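Local coordinates for protein alkaline serine protease (Pseudoalteromonas sp., PDB 1Y9Z) that probably cleaves peptide bonds as a cold-adapted, subtilisin-like serine protease that binds calcium and sodium ions, at residues 256-261 / 273-278; 217-222 / 350-355; 234-239 / 320-325. All blocks are in the same frame, centred on the assembly; numbering follows the deposited sequence.

All three contacts lie in one mixed beta-sheet, which probably belongs to the beta-barrel domain inserted into the subtilisin-like alpha/beta fold. Along the chain they are nested: contact 2 closes the outermost loop (217-222 with 350-355), contact 3 lies inside it (234-239 with 320-325), and contact 1 is innermost (256-261 with 273-278). Contacts 1 and 2 touch, their centres about 12 Å apart, because strands 252-263 and 351-360 are neighbours and Ile276 packs on Val354. Contact 3 stands apart, its centre about 21 Å from that of contact 1 and 22 Å from that of contact 2. Segments far apart in sequence are thereby tied into one sheet, consistent with a single inserted barrel domain.

Contact 1. Residues 256-261 / 273-278; sequences ALAECT and ANKICL
Leu257 and Ile276 meet at about a right angle where strand 256-261 runs parallel to 275-278, joining strands 252-263 and 275-280 in the mixed sheet of what is probably the inserted beta-barrel domain. The methyl CD1 of Leu257 rests 3.8 Å from CG2 of Ile276, and the same CD1 approaches CB of Leu278 at 4.0 Å. It gets there because CG of Leu257 lies opposite the backbone N (chi1 -175°), which carries the branched end over the neighbouring strand. Ile307, Thr352 and Val354 of the adjoining strands extend this apolar patch, a place that suits branched aliphatic residues. Glu259 sits farther along the same face, its CB 4.1 Å from CB of Leu278.

The reverse face carries Ala256, Ala258, Lys275 and Cys277. Lys275 bends at chi2 (-80°) and lays its chain over Ala256, with CD 3.5 Å from the alanine CB, a tight fit that the small methyl makes possible. Four main-chain hydrogen bonds, from Ile276 N to Ala256 O through Cys260 N to Leu278 O, hold the pair together. Chemically, the leucine face is aliphatic but ends in the carboxylate of Glu259, held by Tyr309 and by a salt bridge to Lys345. SG of Cys277 lies 4.1 Å from CB of Cys260, yet the two half-cystines belong to different disulfides, Cys260-Cys269 and Cys277-Cys298, which tie neighbouring strands to different parts of the chain.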
loop_
_atom_site.group_PDB
_atom_site.type_symbol
_atom_site.label_atom_id
_atom_site.label_comp_id
_atom_site.label_asym_id
_atom_site.label_seq_id
_atom_site.Cartn_x
_atom_site.Cartn_y
_atom_site.Cartn_z
ATOM N N ALA A 256 5.297 21.469 -24.068
ATOM C CA ALA A 256 3.938 21.284 -24.552
ATOM C C ALA A 256 3.582 19.803 -24.484
ATOM O O ALA A 256 4.397 18.945 -24.822
ATOM C CB ALA A 256 3.818 21.789 -25.985
ATOM N N LEU A 257 2.364 19.509 -24.040
ATOM C CA LEU A 257 1.912 18.128 -23.931
ATOM C C LEU A 257 1.573 17.559 -25.305
ATOM O O LEU A 257 0.791 18.145 -26.056
ATOM C CB LEU A 257 0.680 18.042 -23.024
ATOM C CG LEU A 257 0.155 16.633 -22.730
ATOM C CD1 LEU A 257 1.202 15.846 -21.954
ATOM C CD2 LEU A 257 -1.139 16.725 -21.937
ATOM N N ALA A 258 2.175 16.420 -25.626
ATOM C CA ALA A 258 1.939 15.748 -26.897
ATOM C C ALA A 258 1.801 14.258 -26.617
ATOM O O ALA A 258 2.511 13.712 -25.774
ATOM C CB ALA A 258 3.100 15.998 -27.848
ATOM N N GLU A 259 0.886 13.599 -27.317
ATOM C CA GLU A 259 0.675 12.175 -27.105
ATOM C C GLU A 259 1.183 11.298 -28.236
ATOM O O GLU A 259 1.038 11.625 -29.415
ATOM C CB GLU A 259 -0.811 11.887 -26.867
ATOM C CG GLU A 259 -1.174 10.409 -26.976
ATOM C CD GLU A 259 -2.563 10.101 -26.461
ATOM O OE1 GLU A 259 -3.500 10.872 -26.755
ATOM O OE2 GLU A 259 -2.721 9.074 -25.766
ATOM N N CYS A 260 1.790 10.179 -27.860
ATOM C CA CYS A 260 2.297 9.223 -28.828
ATOM C C CYS A 260 1.174 8.216 -29.041
ATOM O O CYS A 260 0.957 7.335 -28.209
ATOM C CB CYS A 260 3.533 8.508 -28.286
ATOM S SG CYS A 260 4.286 7.371 -29.489
ATOM N N THR A 261 0.455 8.361 -30.149
ATOM C CA THR A 261 -0.657 7.470 -30.458
ATOM C C THR A 261 -0.212 6.018 -30.584
ATOM O O THR A 261 0.805 5.721 -31.211
ATOM C CB THR A 261 -1.359 7.892 -31.765
ATOM O OG1 THR A 261 -1.884 9.219 -31.618
ATOM C CG2 THR A 261 -2.498 6.938 -32.094
ATOM N N ALA A 273 10.528 16.310 -29.379
ATOM C CA ALA A 273 11.533 17.254 -28.908
ATOM C C ALA A 273 10.859 18.421 -28.192
ATOM O O ALA A 273 9.872 18.972 -28.681
ATOM C CB ALA A 273 12.361 17.765 -30.082
ATOM N N ASN A 274 11.391 18.786 -27.030
ATOM C CA ASN A 274 10.856 19.889 -26.236
ATOM C C ASN A 274 9.395 19.696 -25.838
ATOM O O ASN A 274 8.686 20.666 -25.567
ATOM C CB ASN A 274 11.003 21.207 -27.003
ATOM C CG ASN A 274 12.451 21.612 -27.192
ATOM O OD1 ASN A 274 13.174 21.846 -26.222
ATOM N ND2 ASN A 274 12.884 21.695 -28.445
ATOM N N LYS A 275 8.952 18.445 -25.788
ATOM C CA LYS A 275 7.569 18.150 -25.431
ATOM C C LYS A 275 7.458 17.167 -24.270
ATOM O O LYS A 275 8.394 16.422 -23.980
ATOM C CB LYS A 275 6.839 17.548 -26.636
ATOM C CG LYS A 275 6.765 18.433 -27.870
ATOM C CD LYS A 275 5.656 19.465 -27.757
ATOM C CE LYS A 275 5.447 20.185 -29.084
ATOM N NZ LYS A 275 4.293 21.125 -29.046
ATOM N N ILE A 276 6.310 17.192 -23.599
ATOM C CA ILE A 276 6.031 16.253 -22.519
ATOM C C ILE A 276 5.226 15.202 -23.266
ATOM O O ILE A 276 4.173 15.497 -23.834
ATOM C CB ILE A 276 5.173 16.880 -21.400
ATOM C CG1 ILE A 276 5.974 17.964 -20.674
ATOM C CG2 ILE A 276 4.727 15.801 -20.420
ATOM C CD1 ILE A 276 7.280 17.473 -20.069
ATOM N N CYS A 277 5.734 13.979 -23.271
ATOM C CA CYS A 277 5.119 12.886 -24.004
ATOM C C CYS A 277 4.156 12.016 -23.211
ATOM O O CYS A 277 4.547 11.330 -22.266
ATOM C CB CYS A 277 6.239 12.038 -24.591
ATOM S SG CYS A 277 5.821 10.718 -25.768
ATOM N N LEU A 278 2.890 12.059 -23.614
ATOM C CA LEU A 278 1.836 11.265 -22.993
ATOM C C LEU A 278 1.717 9.993 -23.825
ATOM O O LEU A 278 1.672 10.052 -25.054
ATOM C CB LEU A 278 0.509 12.027 -23.025
ATOM C CG LEU A 278 -0.723 11.342 -22.426
ATOM C CD1 LEU A 278 -0.557 11.204 -20.918
ATOM C CD2 LEU A 278 -1.963 12.161 -22.747
#

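Contact 2. Residues 217-222 / 350-355; sequences ADITIG and QSTTVS
Asp218 to Thr220 pair with Ser355 to Thr353 as antiparallel strands, joining 214-221 to 351-360 in the mixed sheet of what is probably the inserted barrel domain. Asp218 with Ser355 and Thr220 with Thr353 are the hydrogen-bonded pairs, each closed by two reciprocal backbone bonds; Thr220 N reaches Thr353 O at 2.9 Å. Between them Ile219 and Val354 form a non-hydrogen-bonded pair whose side chains turn to Val334, a setting suited to beta-branched aliphatics.

On that inner face Ile221 leans slantwise across Thr352, whose OG1 and CG2 both face it. Its CD1 comes within 3.2 Å of the threonine OG1, and its CG1 lies 3.6 Å from CG2. Set anti to the backbone N of Thr352, CG2 also reaches CG2 of Ile219 at 3.8 Å. The hydroxyl gives its hydrogen to Gln350 O at 3.1 Å, from well above the carbonyl plane, which lets a polar group sit buried among apolar ones.

The face of Asp218, Thr220, Thr353 and Ser355 is polar. A water bonds to Thr220 OG1 and donates to Thr353 O at 2.8 Å, while Asp218 OD1 bonds to Ser225 OG. A second water bridges Gly222 N and Ser351 O where the strands part. Thr352 thus brings its methyl to the apolar layer and spends its hydroxyl on the backbone; on the other face the hydroxyl of Thr220 bonds to water and that of Thr353 to Thr254 OG1.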
loop_
_atom_site.group_PDB
_atom_site.type_symbol
_atom_site.label_atom_id
_atom_site.label_comp_id
_atom_site.label_asym_id
_atom_site.label_seq_id
_atom_site.Cartn_x
_atom_site.Cartn_y
_atom_site.Cartn_z
ATOM N N ALA A 217 6.027 12.375 -7.126
ATOM C CA ALA A 217 5.955 12.851 -8.497
ATOM C C ALA A 217 4.813 13.850 -8.606
ATOM O O ALA A 217 3.956 13.927 -7.723
ATOM C CB ALA A 217 5.729 11.681 -9.447
ATOM N N ASP A 218 4.799 14.615 -9.691
ATOM C CA ASP A 218 3.753 15.601 -9.889
ATOM C C ASP A 218 3.628 15.947 -11.367
ATOM O O ASP A 218 4.568 15.760 -12.145
ATOM C CB ASP A 218 4.078 16.868 -9.087
ATOM C CG ASP A 218 2.852 17.717 -8.799
ATOM O OD1 ASP A 218 1.748 17.371 -9.271
ATOM O OD2 ASP A 218 2.995 18.736 -8.090
ATOM N N ILE A 219 2.447 16.426 -11.738
ATOM C CA ILE A 219 2.149 16.859 -13.100
ATOM C C ILE A 219 1.390 18.159 -12.910
ATOM O O ILE A 219 0.370 18.184 -12.224
ATOM C CB ILE A 219 1.224 15.879 -13.849
ATOM C CG1 ILE A 219 1.917 14.531 -14.033
ATOM C CG2 ILE A 219 0.846 16.469 -15.208
ATOM C CD1 ILE A 219 1.011 13.464 -14.632
ATOM N N THR A 220 1.889 19.235 -13.508
ATOM C CA THR A 220 1.243 20.530 -13.375
ATOM C C THR A 220 0.904 21.144 -14.726
ATOM O O THR A 220 1.727 21.156 -15.641
ATOM C CB THR A 220 2.136 21.519 -12.598
ATOM O OG1 THR A 220 2.430 20.981 -11.302
ATOM C CG2 THR A 220 1.432 22.859 -12.434
ATOM N N ILE A 221 -0.323 21.639 -14.836
ATOM C CA ILE A 221 -0.803 22.290 -16.050
ATOM C C ILE A 221 -1.707 23.443 -15.626
ATOM O O ILE A 221 -2.593 23.270 -14.790
ATOM C CB ILE A 221 -1.615 21.321 -16.945
ATOM C CG1 ILE A 221 -0.729 20.161 -17.409
ATOM C CG2 ILE A 221 -2.160 22.070 -18.157
ATOM C CD1 ILE A 221 -1.434 19.165 -18.319
ATOM N N GLY A 222 -1.471 24.621 -16.195
ATOM C CA GLY A 222 -2.281 25.776 -15.851
ATOM C C GLY A 222 -2.209 26.135 -14.379
ATOM O O GLY A 222 -3.182 26.621 -13.801
ATOM N N GLN A 350 -0.829 22.084 -24.257
ATOM C CA GLN A 350 -0.589 23.019 -23.166
ATOM C C GLN A 350 0.723 22.741 -22.439
ATOM O O GLN A 350 1.173 21.596 -22.355
ATOM C CB GLN A 350 -1.755 22.977 -22.175
ATOM C CG GLN A 350 -3.066 23.490 -22.756
ATOM C CD GLN A 350 -4.216 23.431 -21.770
ATOM O OE1 GLN A 350 -4.114 23.930 -20.648
ATOM N NE2 GLN A 350 -5.324 22.831 -22.188
ATOM N N SER A 351 1.335 23.801 -21.919
ATOM C CA SER A 351 2.595 23.684 -21.195
ATOM C C SER A 351 2.395 22.793 -19.976
ATOM O O SER A 351 1.533 23.057 -19.137
ATOM C CB SER A 351 3.081 25.066 -20.754
ATOM O OG SER A 351 4.337 24.981 -20.102
ATOM N N THR A 352 3.201 21.741 -19.884
ATOM C CA THR A 352 3.100 20.798 -18.777
ATOM C C THR A 352 4.447 20.560 -18.112
ATOM O O THR A 352 5.480 20.490 -18.778
ATOM C CB THR A 352 2.558 19.441 -19.270
ATOM O OG1 THR A 352 1.315 19.642 -19.950
ATOM C CG2 THR A 352 2.338 18.494 -18.097
ATOM N N THR A 353 4.428 20.435 -16.790
ATOM C CA THR A 353 5.643 20.178 -16.036
ATOM C C THR A 353 5.506 18.844 -15.319
ATOM O O THR A 353 4.591 18.652 -14.519
ATOM C CB THR A 353 5.906 21.273 -14.988
ATOM O OG1 THR A 353 6.035 22.540 -15.645
ATOM C CG2 THR A 353 7.190 20.979 -14.218
ATOM N N VAL A 354 6.407 17.923 -15.634
ATOM C CA VAL A 354 6.416 16.609 -15.007
ATOM C C VAL A 354 7.637 16.585 -14.109
ATOM O O VAL A 354 8.720 17.008 -14.515
ATOM C CB VAL A 354 6.543 15.482 -16.050
ATOM C CG1 VAL A 354 6.607 14.129 -15.350
ATOM C CG2 VAL A 354 5.367 15.529 -17.003
ATOM N N SER A 355 7.473 16.093 -12.889
ATOM C CA SER A 355 8.599 16.062 -11.978
ATOM C C SER A 355 8.625 14.879 -11.029
ATOM O O SER A 355 7.587 14.424 -10.548
ATOM C CB SER A 355 8.624 17.349 -11.155
ATOM O OG SER A 355 7.437 17.480 -10.392
HETATM O O HOH W 1 4.787 19.106 -11.757
HETATM O O HOH W 2 0.048 25.253 -18.583
#

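Contact 3. Residues 234-239 / 320-325; sequences HNRLTP and PFLVDA
Arg236 and Asp324 make a salt bridge that joins strand 235-239 to the loop following strand 321-323. NE of Arg236 donates to OD1 of Asp324 at 3.0 Å, nearly straight and within the guanidinium plane, using the anti lone pair of OD1; NH1 adds a weak bond to the same oxygen at 3.3 Å. Both donors meet OD1 and the planes stand 66° apart, so this is no flat two-by-two pairing. The arginine chain is extended from CG to NE, long enough to pass Leu322.

On the opposite face of the pair from Arg236 and Leu322, Leu237 sets CD1 3.4 Å from CD2 of Phe321, and Asn235 lies alongside that ring. Leu322 brings CD2 to 3.7 Å from CB of His234. Backbone bonds such as Leu322 N to Asn235 O fix the register of 232-240 and 321-323, parallel neighbours in the mixed sheet, probably of the inserted barrel domain; His234, Pro320 and Asp324 touch helix 291-300.

A second shell holds the ion pair. Thr238 CG2 lies over the centre of one guanidinium face, NH2 donates to Ala247 O, and the amides of Ile329 and Asp328 bind OD1 and OD2. A leucine in place of Arg236 would probably leave the buried Asp324 without its positive mate, and Ala247 O without that donor. Arginine and backbone N-H groups together would favour the negative form of Asp324 and probably help hold the loop after the short strand.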
loop_
_atom_site.group_PDB
_atom_site.type_symbol
_atom_site.label_atom_id
_atom_site.label_comp_id
_atom_site.label_asym_id
_atom_site.label_seq_id
_atom_site.Cartn_x
_atom_site.Cartn_y
_atom_site.Cartn_z
ATOM N N HIS A 234 8.339 6.837 -11.781
ATOM C CA HIS A 234 8.774 5.540 -12.290
ATOM C C HIS A 234 9.857 4.873 -11.461
ATOM O O HIS A 234 10.929 5.442 -11.242
ATOM C CB HIS A 234 9.271 5.648 -13.734
ATOM C CG HIS A 234 8.229 5.341 -14.764
ATOM N ND1 HIS A 234 7.191 4.464 -14.539
ATOM C CD2 HIS A 234 8.100 5.754 -16.047
ATOM C CE1 HIS A 234 6.467 4.351 -15.639
ATOM N NE2 HIS A 234 6.998 5.123 -16.569
ATOM N N ASN A 235 9.568 3.658 -11.004
ATOM C CA ASN A 235 10.520 2.883 -10.223
ATOM C C ASN A 235 11.510 2.303 -11.230
ATOM O O ASN A 235 11.389 1.151 -11.646
ATOM C CB ASN A 235 9.796 1.756 -9.480
ATOM C CG ASN A 235 10.708 0.998 -8.533
ATOM O OD1 ASN A 235 10.305 -0.004 -7.939
ATOM N ND2 ASN A 235 11.936 1.472 -8.383
ATOM N N ARG A 236 12.478 3.124 -11.626
ATOM C CA ARG A 236 13.485 2.737 -12.605
ATOM C C ARG A 236 14.601 1.863 -12.055
ATOM O O ARG A 236 15.155 2.129 -10.986
ATOM C CB ARG A 236 14.086 3.996 -13.239
ATOM C CG ARG A 236 15.181 3.748 -14.270
ATOM C CD ARG A 236 15.472 5.040 -15.027
ATOM N NE ARG A 236 16.523 4.915 -16.034
ATOM C CZ ARG A 236 17.787 5.287 -15.848
ATOM N NH1 ARG A 236 18.673 5.140 -16.825
ATOM N NH2 ARG A 236 18.168 5.806 -14.688
ATOM N N LEU A 237 14.924 0.818 -12.810
ATOM C CA LEU A 237 15.982 -0.116 -12.453
ATOM C C LEU A 237 16.925 -0.259 -13.643
ATOM O O LEU A 237 16.478 -0.370 -14.784
ATOM C CB LEU A 237 15.398 -1.494 -12.127
ATOM C CG LEU A 237 14.314 -1.617 -11.053
ATOM C CD1 LEU A 237 13.865 -3.069 -10.968
ATOM C CD2 LEU A 237 14.849 -1.144 -9.714
ATOM N N THR A 238 18.225 -0.246 -13.377
ATOM C CA THR A 238 19.220 -0.402 -14.431
ATOM C C THR A 238 20.188 -1.502 -14.015
ATOM O O THR A 238 20.273 -1.851 -12.838
ATOM C CB THR A 238 20.003 0.907 -14.682
ATOM O OG1 THR A 238 20.676 1.307 -13.483
ATOM C CG2 THR A 238 19.058 2.008 -15.133
ATOM N N PRO A 239 20.929 -2.072 -14.978
ATOM C CA PRO A 239 21.882 -3.140 -14.669
ATOM C C PRO A 239 22.920 -2.784 -13.607
ATOM O O PRO A 239 23.461 -1.679 -13.589
ATOM C CB PRO A 239 22.513 -3.443 -16.028
ATOM C CG PRO A 239 22.404 -2.136 -16.756
ATOM C CD PRO A 239 21.007 -1.701 -16.402
ATOM N N PRO A 320 4.622 0.063 -11.578
ATOM C CA PRO A 320 5.472 -1.017 -12.081
ATOM C C PRO A 320 6.965 -0.749 -12.078
ATOM O O PRO A 320 7.410 0.387 -11.922
ATOM C CB PRO A 320 4.951 -1.212 -13.493
ATOM C CG PRO A 320 4.720 0.206 -13.924
ATOM C CD PRO A 320 4.055 0.842 -12.697
ATOM N N PHE A 321 7.738 -1.815 -12.252
ATOM C CA PHE A 321 9.181 -1.688 -12.323
ATOM C C PHE A 321 9.517 -1.239 -13.738
ATOM O O PHE A 321 9.073 -1.851 -14.712
ATOM C CB PHE A 321 9.874 -3.029 -12.062
ATOM C CG PHE A 321 9.831 -3.470 -10.630
ATOM C CD1 PHE A 321 8.925 -4.437 -10.213
ATOM C CD2 PHE A 321 10.705 -2.923 -9.698
ATOM C CE1 PHE A 321 8.889 -4.855 -8.883
ATOM C CE2 PHE A 321 10.679 -3.331 -8.366
ATOM C CZ PHE A 321 9.768 -4.299 -7.958
ATOM N N LEU A 322 10.273 -0.154 -13.851
ATOM C CA LEU A 322 10.693 0.330 -15.158
ATOM C C LEU A 322 12.071 -0.274 -15.374
ATOM O O LEU A 322 13.087 0.314 -14.997
ATOM C CB LEU A 322 10.779 1.860 -15.185
ATOM C CG LEU A 322 11.377 2.469 -16.462
ATOM C CD1 LEU A 322 10.580 2.031 -17.684
ATOM C CD2 LEU A 322 11.385 3.986 -16.347
ATOM N N VAL A 323 12.096 -1.474 -15.946
ATOM C CA VAL A 323 13.348 -2.167 -16.211
ATOM C C VAL A 323 13.982 -1.528 -17.442
ATOM O O VAL A 323 13.501 -1.696 -18.561
ATOM C CB VAL A 323 13.104 -3.670 -16.456
ATOM C CG1 VAL A 323 14.427 -4.390 -16.649
ATOM C CG2 VAL A 323 12.350 -4.264 -15.278
ATOM N N ASP A 324 15.060 -0.786 -17.211
ATOM C CA ASP A 324 15.772 -0.067 -18.264
ATOM C C ASP A 324 17.140 -0.702 -18.517
ATOM O O ASP A 324 18.160 -0.230 -18.011
ATOM C CB ASP A 324 15.929 1.392 -17.827
ATOM C CG ASP A 324 16.276 2.321 -18.971
ATOM O OD1 ASP A 324 16.416 3.533 -18.706
ATOM O OD2 ASP A 324 16.404 1.859 -20.122
ATOM N N ALA A 325 17.152 -1.769 -19.310
ATOM C CA ALA A 325 18.373 -2.502 -19.625
ATOM C C ALA A 325 19.523 -1.650 -20.160
ATOM O O ALA A 325 20.667 -1.818 -19.740
ATOM C CB ALA A 325 18.060 -3.620 -20.614
HETATM O O HOH W 3 6.782 2.852 -11.172
#